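Long-range contact in protein LEC-6 (Caenorhabditis elegans, PDB 3VV1), which binds galactose-containing glycans as a galectin, with a preference for saccharides that carry fucose: residues Arg25-Val39 / Leu144-Val158. Sequence-based numbering, arbitrary orientation.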
loop_
_atom_site.group_PDB
_atom_site.type_symbol
_atom_site.label_atom_id
_atom_site.label_comp_id
_atom_site.label_asym_id
_atom_site.label_seq_id
_atom_site.Cartn_x
_atom_site.Cartn_y
_atom_site.Cartn_z
ATOM N N ARG A 25 4.559 1.590 4.270
ATOM C CA ARG A 25 4.287 0.715 5.429
ATOM C C ARG A 25 2.918 0.058 5.359
ATOM O O ARG A 25 2.511 -0.664 6.296
ATOM C CB ARG A 25 4.568 1.457 6.771
ATOM C CG ARG A 25 6.037 1.949 6.822
ATOM C CD ARG A 25 6.500 2.427 8.200
ATOM N NE ARG A 25 6.038 1.508 9.220
ATOM C CZ ARG A 25 6.760 0.505 9.702
ATOM N NH1 ARG A 25 8.004 0.327 9.259
ATOM N NH2 ARG A 25 6.231 -0.293 10.639
ATOM N N ASN A 26 2.211 0.241 4.228
ATOM C CA ASN A 26 0.848 -0.332 4.047
ATOM C C ASN A 26 -0.079 -0.025 5.222
ATOM O O ASN A 26 -0.851 -0.872 5.678
ATOM C CB ASN A 26 0.883 -1.850 3.699
ATOM C CG ASN A 26 0.050 -2.165 2.468
ATOM O OD1 ASN A 26 -0.304 -1.258 1.757
ATOM N ND2 ASN A 26 -0.267 -3.434 2.217
ATOM N N GLU A 27 0.041 1.190 5.721
ATOM C CA GLU A 27 -0.757 1.608 6.849
ATOM C C GLU A 27 -1.244 3.027 6.699
ATOM O O GLU A 27 -0.483 3.909 6.223
ATOM C CB GLU A 27 0.039 1.483 8.131
ATOM C CG GLU A 27 -0.742 1.785 9.375
ATOM C CD GLU A 27 0.061 1.347 10.577
ATOM O OE1 GLU A 27 1.347 1.519 10.545
ATOM O OE2 GLU A 27 -0.612 0.792 11.507
ATOM N N PHE A 28 -2.492 3.254 7.131
ATOM C CA PHE A 28 -3.121 4.590 7.005
ATOM C C PHE A 28 -3.763 4.994 8.316
ATOM O O PHE A 28 -4.255 4.151 9.064
ATOM C CB PHE A 28 -4.162 4.561 5.886
ATOM C CG PHE A 28 -3.565 4.170 4.565
ATOM C CD1 PHE A 28 -2.905 5.135 3.752
ATOM C CD2 PHE A 28 -3.661 2.832 4.103
ATOM C CE1 PHE A 28 -2.365 4.781 2.501
ATOM C CE2 PHE A 28 -3.108 2.504 2.827
ATOM C CZ PHE A 28 -2.432 3.476 2.068
ATOM N N PHE A 29 -3.695 6.279 8.591
ATOM C CA PHE A 29 -4.237 6.842 9.842
ATOM C C PHE A 29 -5.432 7.762 9.567
ATOM O O PHE A 29 -5.455 8.478 8.571
ATOM C CB PHE A 29 -3.118 7.553 10.629
ATOM C CG PHE A 29 -2.050 6.592 11.059
ATOM C CD1 PHE A 29 -0.988 6.260 10.190
ATOM C CD2 PHE A 29 -2.134 5.967 12.308
ATOM C CE1 PHE A 29 -0.049 5.327 10.570
ATOM C CE2 PHE A 29 -1.193 5.026 12.687
ATOM C CZ PHE A 29 -0.150 4.714 11.817
ATOM N N ASN A 30 -6.406 7.708 10.482
ATOM C CA ASN A 30 -7.615 8.548 10.371
ATOM C C ASN A 30 -8.279 8.537 8.986
ATOM O O ASN A 30 -8.592 9.584 8.450
ATOM C CB ASN A 30 -7.315 9.995 10.825
ATOM C CG ASN A 30 -7.056 10.074 12.317
ATOM O OD1 ASN A 30 -6.038 10.664 12.785
ATOM N ND2 ASN A 30 -7.947 9.556 13.053
ATOM N N PRO A 31 -8.495 7.356 8.409
ATOM C CA PRO A 31 -9.323 7.384 7.129
ATOM C C PRO A 31 -10.794 7.709 7.533
ATOM O O PRO A 31 -11.257 7.253 8.608
ATOM C CB PRO A 31 -9.180 5.932 6.644
ATOM C CG PRO A 31 -8.953 5.096 7.961
ATOM C CD PRO A 31 -8.128 5.978 8.875
ATOM N N GLN A 32 -11.551 8.453 6.742
ATOM C CA GLN A 32 -13.002 8.760 7.037
ATOM C C GLN A 32 -13.976 7.568 6.882
ATOM O O GLN A 32 -13.863 6.880 5.880
ATOM C CB GLN A 32 -13.475 9.804 6.053
ATOM C CG GLN A 32 -12.745 11.164 6.161
ATOM C CD GLN A 32 -12.470 11.838 4.806
ATOM O OE1 GLN A 32 -11.773 11.284 3.946
ATOM N NE2 GLN A 32 -13.002 13.044 4.625
ATOM N N THR A 33 -14.967 7.387 7.790
ATOM C CA THR A 33 -15.972 6.290 7.641
ATOM C C THR A 33 -17.103 6.913 6.784
ATOM O O THR A 33 -17.421 8.094 6.983
ATOM C CB THR A 33 -16.494 5.746 9.023
ATOM O OG1 THR A 33 -15.428 5.086 9.743
ATOM C CG2 THR A 33 -17.620 4.693 8.908
ATOM N N PRO A 34 -17.643 6.182 5.779
ATOM C CA PRO A 34 -17.259 4.839 5.328
ATOM C C PRO A 34 -15.912 4.851 4.569
ATOM O O PRO A 34 -15.640 5.729 3.734
ATOM C CB PRO A 34 -18.444 4.440 4.417
ATOM C CG PRO A 34 -18.865 5.757 3.795
ATOM C CD PRO A 34 -18.732 6.752 4.948
ATOM N N VAL A 35 -15.081 3.921 4.979
ATOM C CA VAL A 35 -13.692 3.665 4.495
ATOM C C VAL A 35 -13.864 2.514 3.485
ATOM O O VAL A 35 -14.567 1.541 3.707
ATOM C CB VAL A 35 -12.898 3.235 5.749
ATOM C CG1 VAL A 35 -11.505 2.710 5.447
ATOM C CG2 VAL A 35 -12.853 4.344 6.803
ATOM N N ASN A 36 -13.205 2.617 2.358
ATOM C CA ASN A 36 -13.331 1.616 1.310
ATOM C C ASN A 36 -11.932 1.505 0.674
ATOM O O ASN A 36 -11.510 2.455 -0.051
ATOM C CB ASN A 36 -14.330 2.186 0.339
ATOM C CG ASN A 36 -15.156 1.135 -0.359
ATOM O OD1 ASN A 36 -15.859 0.372 0.276
ATOM N ND2 ASN A 36 -15.140 1.157 -1.692
ATOM N N ILE A 37 -11.188 0.426 0.999
ATOM C CA ILE A 37 -9.749 0.410 0.699
ATOM C C ILE A 37 -9.397 -0.818 -0.146
ATOM O O ILE A 37 -9.582 -1.952 0.330
ATOM C CB ILE A 37 -8.878 0.359 1.974
ATOM C CG1 ILE A 37 -9.350 1.396 3.026
ATOM C CG2 ILE A 37 -7.420 0.663 1.605
ATOM C CD1 ILE A 37 -8.632 1.297 4.358
ATOM N N PRO A 38 -8.915 -0.584 -1.385
ATOM C CA PRO A 38 -8.525 -1.731 -2.230
ATOM C C PRO A 38 -7.421 -2.569 -1.579
ATOM O O PRO A 38 -6.566 -2.019 -0.874
ATOM C CB PRO A 38 -7.964 -1.059 -3.456
ATOM C CG PRO A 38 -8.751 0.242 -3.595
ATOM C CD PRO A 38 -8.924 0.696 -2.155
ATOM N N VAL A 39 -7.393 -3.856 -1.885
ATOM C CA VAL A 39 -6.337 -4.752 -1.378
ATOM C C VAL A 39 -6.177 -5.867 -2.393
ATOM O O VAL A 39 -7.155 -6.264 -3.046
ATOM C CB VAL A 39 -6.700 -5.284 0.036
ATOM C CG1 VAL A 39 -7.976 -6.142 0.002
ATOM C CG2 VAL A 39 -5.515 -6.078 0.666
ATOM N N LEU A 144 -11.459 -5.562 -1.782
ATOM C CA LEU A 144 -11.828 -4.323 -1.077
ATOM C C LEU A 144 -12.106 -4.613 0.387
ATOM O O LEU A 144 -12.736 -5.646 0.725
ATOM C CB LEU A 144 -13.143 -3.746 -1.683
ATOM C CG LEU A 144 -13.097 -2.968 -2.951
ATOM C CD1 LEU A 144 -14.542 -2.737 -3.397
ATOM C CD2 LEU A 144 -12.323 -1.678 -2.577
ATOM N N ILE A 145 -11.606 -3.724 1.252
ATOM C CA ILE A 145 -11.925 -3.732 2.659
ATOM C C ILE A 145 -12.856 -2.531 2.905
ATOM O O ILE A 145 -12.481 -1.380 2.620
ATOM C CB ILE A 145 -10.634 -3.664 3.492
ATOM C CG1 ILE A 145 -9.825 -4.986 3.282
ATOM C CG2 ILE A 145 -10.931 -3.437 4.995
ATOM C CD1 ILE A 145 -8.413 -4.810 3.714
ATOM N N GLU A 146 -14.071 -2.822 3.399
ATOM C CA GLU A 146 -15.060 -1.753 3.674
ATOM C C GLU A 146 -15.345 -1.659 5.165
ATOM O O GLU A 146 -15.573 -2.689 5.803
ATOM C CB GLU A 146 -16.331 -2.090 2.884
ATOM C CG GLU A 146 -17.513 -1.161 2.986
ATOM C CD GLU A 146 -18.610 -1.656 2.039
ATOM O OE1 GLU A 146 -18.882 -2.896 2.044
ATOM O OE2 GLU A 146 -19.189 -0.823 1.269
ATOM N N ILE A 147 -15.354 -0.457 5.717
ATOM C CA ILE A 147 -15.641 -0.273 7.141
ATOM C C ILE A 147 -16.758 0.776 7.195
ATOM O O ILE A 147 -16.621 1.888 6.646
ATOM C CB ILE A 147 -14.397 0.218 7.915
ATOM C CG1 ILE A 147 -13.246 -0.811 7.713
ATOM C CG2 ILE A 147 -14.791 0.331 9.433
ATOM C CD1 ILE A 147 -11.926 -0.332 8.271
ATOM N N GLU A 148 -17.881 0.409 7.817
ATOM C CA GLU A 148 -19.038 1.330 7.856
ATOM C C GLU A 148 -19.703 1.314 9.211
ATOM O O GLU A 148 -19.579 0.343 9.986
ATOM C CB GLU A 148 -20.109 0.911 6.827
ATOM C CG GLU A 148 -19.564 0.879 5.408
ATOM C CD GLU A 148 -20.634 0.823 4.322
ATOM O OE1 GLU A 148 -21.743 0.319 4.530
ATOM O OE2 GLU A 148 -20.331 1.270 3.199
ATOM N N GLY A 149 -20.466 2.368 9.453
ATOM C CA GLY A 149 -21.381 2.372 10.621
ATOM C C GLY A 149 -20.819 3.178 11.775
ATOM O O GLY A 149 -20.015 4.119 11.572
ATOM N N GLY A 150 -21.240 2.828 12.987
ATOM C CA GLY A 150 -20.879 3.658 14.165
ATOM C C GLY A 150 -19.519 3.307 14.700
ATOM O O GLY A 150 -19.366 2.625 15.739
ATOM N N VAL A 151 -18.512 3.746 13.971
ATOM C CA VAL A 151 -17.124 3.393 14.326
ATOM C C VAL A 151 -16.193 4.454 13.782
ATOM O O VAL A 151 -16.398 4.948 12.682
ATOM C CB VAL A 151 -16.741 1.993 13.857
ATOM C CG1 VAL A 151 -16.714 1.901 12.313
ATOM C CG2 VAL A 151 -15.403 1.579 14.541
ATOM N N HIS A 152 -15.181 4.801 14.593
ATOM C CA HIS A 152 -14.110 5.661 14.142
ATOM C C HIS A 152 -12.902 4.787 13.910
ATOM O O HIS A 152 -12.527 3.996 14.791
ATOM C CB HIS A 152 -13.831 6.644 15.272
ATOM C CG HIS A 152 -12.517 7.356 15.077
ATOM N ND1 HIS A 152 -12.332 8.235 14.059
ATOM C CD2 HIS A 152 -11.264 7.147 15.658
ATOM C CE1 HIS A 152 -11.026 8.619 14.055
ATOM N NE2 HIS A 152 -10.406 7.990 15.065
ATOM N N VAL A 153 -12.275 4.929 12.737
ATOM C CA VAL A 153 -11.061 4.138 12.458
ATOM C C VAL A 153 -9.853 5.050 12.719
ATOM O O VAL A 153 -9.584 6.014 11.971
ATOM C CB VAL A 153 -11.058 3.614 10.984
ATOM C CG1 VAL A 153 -9.790 2.821 10.731
ATOM C CG2 VAL A 153 -12.271 2.695 10.763
ATOM N N HIS A 154 -9.068 4.702 13.743
ATOM C CA HIS A 154 -7.827 5.416 13.981
ATOM C C HIS A 154 -6.741 4.958 12.991
ATOM O O HIS A 154 -5.976 5.807 12.482
ATOM C CB HIS A 154 -7.332 5.153 15.416
ATOM C CG HIS A 154 -5.922 5.603 15.608
ATOM N ND1 HIS A 154 -5.555 6.916 15.637
ATOM C CD2 HIS A 154 -4.755 4.872 15.719
ATOM C CE1 HIS A 154 -4.198 7.008 15.764
ATOM N NE2 HIS A 154 -3.708 5.770 15.801
ATOM N N SER A 155 -6.614 3.644 12.757
ATOM C CA SER A 155 -5.540 3.176 11.809
ATOM C C SER A 155 -5.947 1.896 11.175
ATOM O O SER A 155 -6.753 1.134 11.743
ATOM C CB SER A 155 -4.175 3.023 12.533
ATOM O OG SER A 155 -4.221 2.045 13.571
ATOM N N ALA A 156 -5.443 1.663 9.960
ATOM C CA ALA A 156 -5.706 0.413 9.245
ATOM C C ALA A 156 -4.415 -0.035 8.541
ATOM O O ALA A 156 -3.770 0.821 7.879
ATOM C CB ALA A 156 -6.830 0.627 8.239
ATOM N N HIS A 157 -4.060 -1.337 8.695
ATOM C CA HIS A 157 -2.800 -1.859 8.197
ATOM C C HIS A 157 -3.014 -3.198 7.621
ATOM O O HIS A 157 -3.728 -4.003 8.227
ATOM C CB HIS A 157 -1.807 -1.967 9.356
ATOM C CG HIS A 157 -0.546 -2.751 9.034
ATOM N ND1 HIS A 157 -0.051 -3.865 9.652
ATOM C CD2 HIS A 157 0.344 -2.454 8.015
ATOM C CE1 HIS A 157 1.106 -4.202 9.054
ATOM N NE2 HIS A 157 1.344 -3.364 8.029
ATOM N N VAL A 158 -2.322 -3.514 6.508
ATOM C CA VAL A 158 -2.372 -4.855 5.924
ATOM C C VAL A 158 -0.939 -5.348 5.796
ATOM O O VAL A 158 -0.031 -4.617 5.312
ATOM C CB VAL A 158 -3.078 -4.886 4.538
ATOM C CG1 VAL A 158 -2.757 -6.168 3.742
ATOM C CG2 VAL A 158 -4.576 -4.769 4.745
HETATM O O HOH W 1 -3.505 -0.273 12.279
HETATM O O HOH W 2 -7.799 8.635 15.560
HETATM O O HOH W 3 -13.363 6.629 10.709
#
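Both sheets of the galectin beta-sandwich meet here at one end: each segment supplies a strand to each of the two sheets, and the crossings between sheets run alongside one another. In one sheet Phe28 and Ala156 form an antiparallel hydrogen-bonded pair, Phe28 N reaching Ala156 O at 2.8 Å; in the other Val35 and Ile147 do the same, with a register shifted by two. Between the layers Ile37 CD1 meets Ala156 CB at 4.3 Å, and Val39, just past its strand, lies with CG1 against Ile145 CG1 and CG2 against Val158 CG1.

Where the chain leaves the first sheet, Asn30 N still bonds His154 O, 46° out of the carbonyl plane. On the outer side, Phe29 turns an edge toward the face of His154 in an offset edge-to-face pair, planes 69° apart, while Phe29 CD2 rests 3.6 Å from Ser155 CB. With CG beside the backbone N (chi1 -69°), the Asn30 amide turns toward the edge of His152 and gives a proton from ND2 to a water that also touches His152 NE2 and His154 ND1, tying two imidazoles to one amide. Further along, Pro31 CG packs crosswise on Val153 CG1 at 3.7 Å. A second water takes the N-H of Val153, donates to Pro31 O and touches Thr33 OG1, bridging the two segments where they pass between the sheets; Val153 O is buried with no polar partner.

On the face of the second sheet turned away from Val35 and Ile147, Asn36 OD1 lies 3.5 Å from Glu146 CG, whose carboxylate turns instead to Asn64 and Arg66. A second subunit lies against this edge, and N- and C-terminal strands pairing antiparallel in both sheets fit the galectin jelly-roll sandwich.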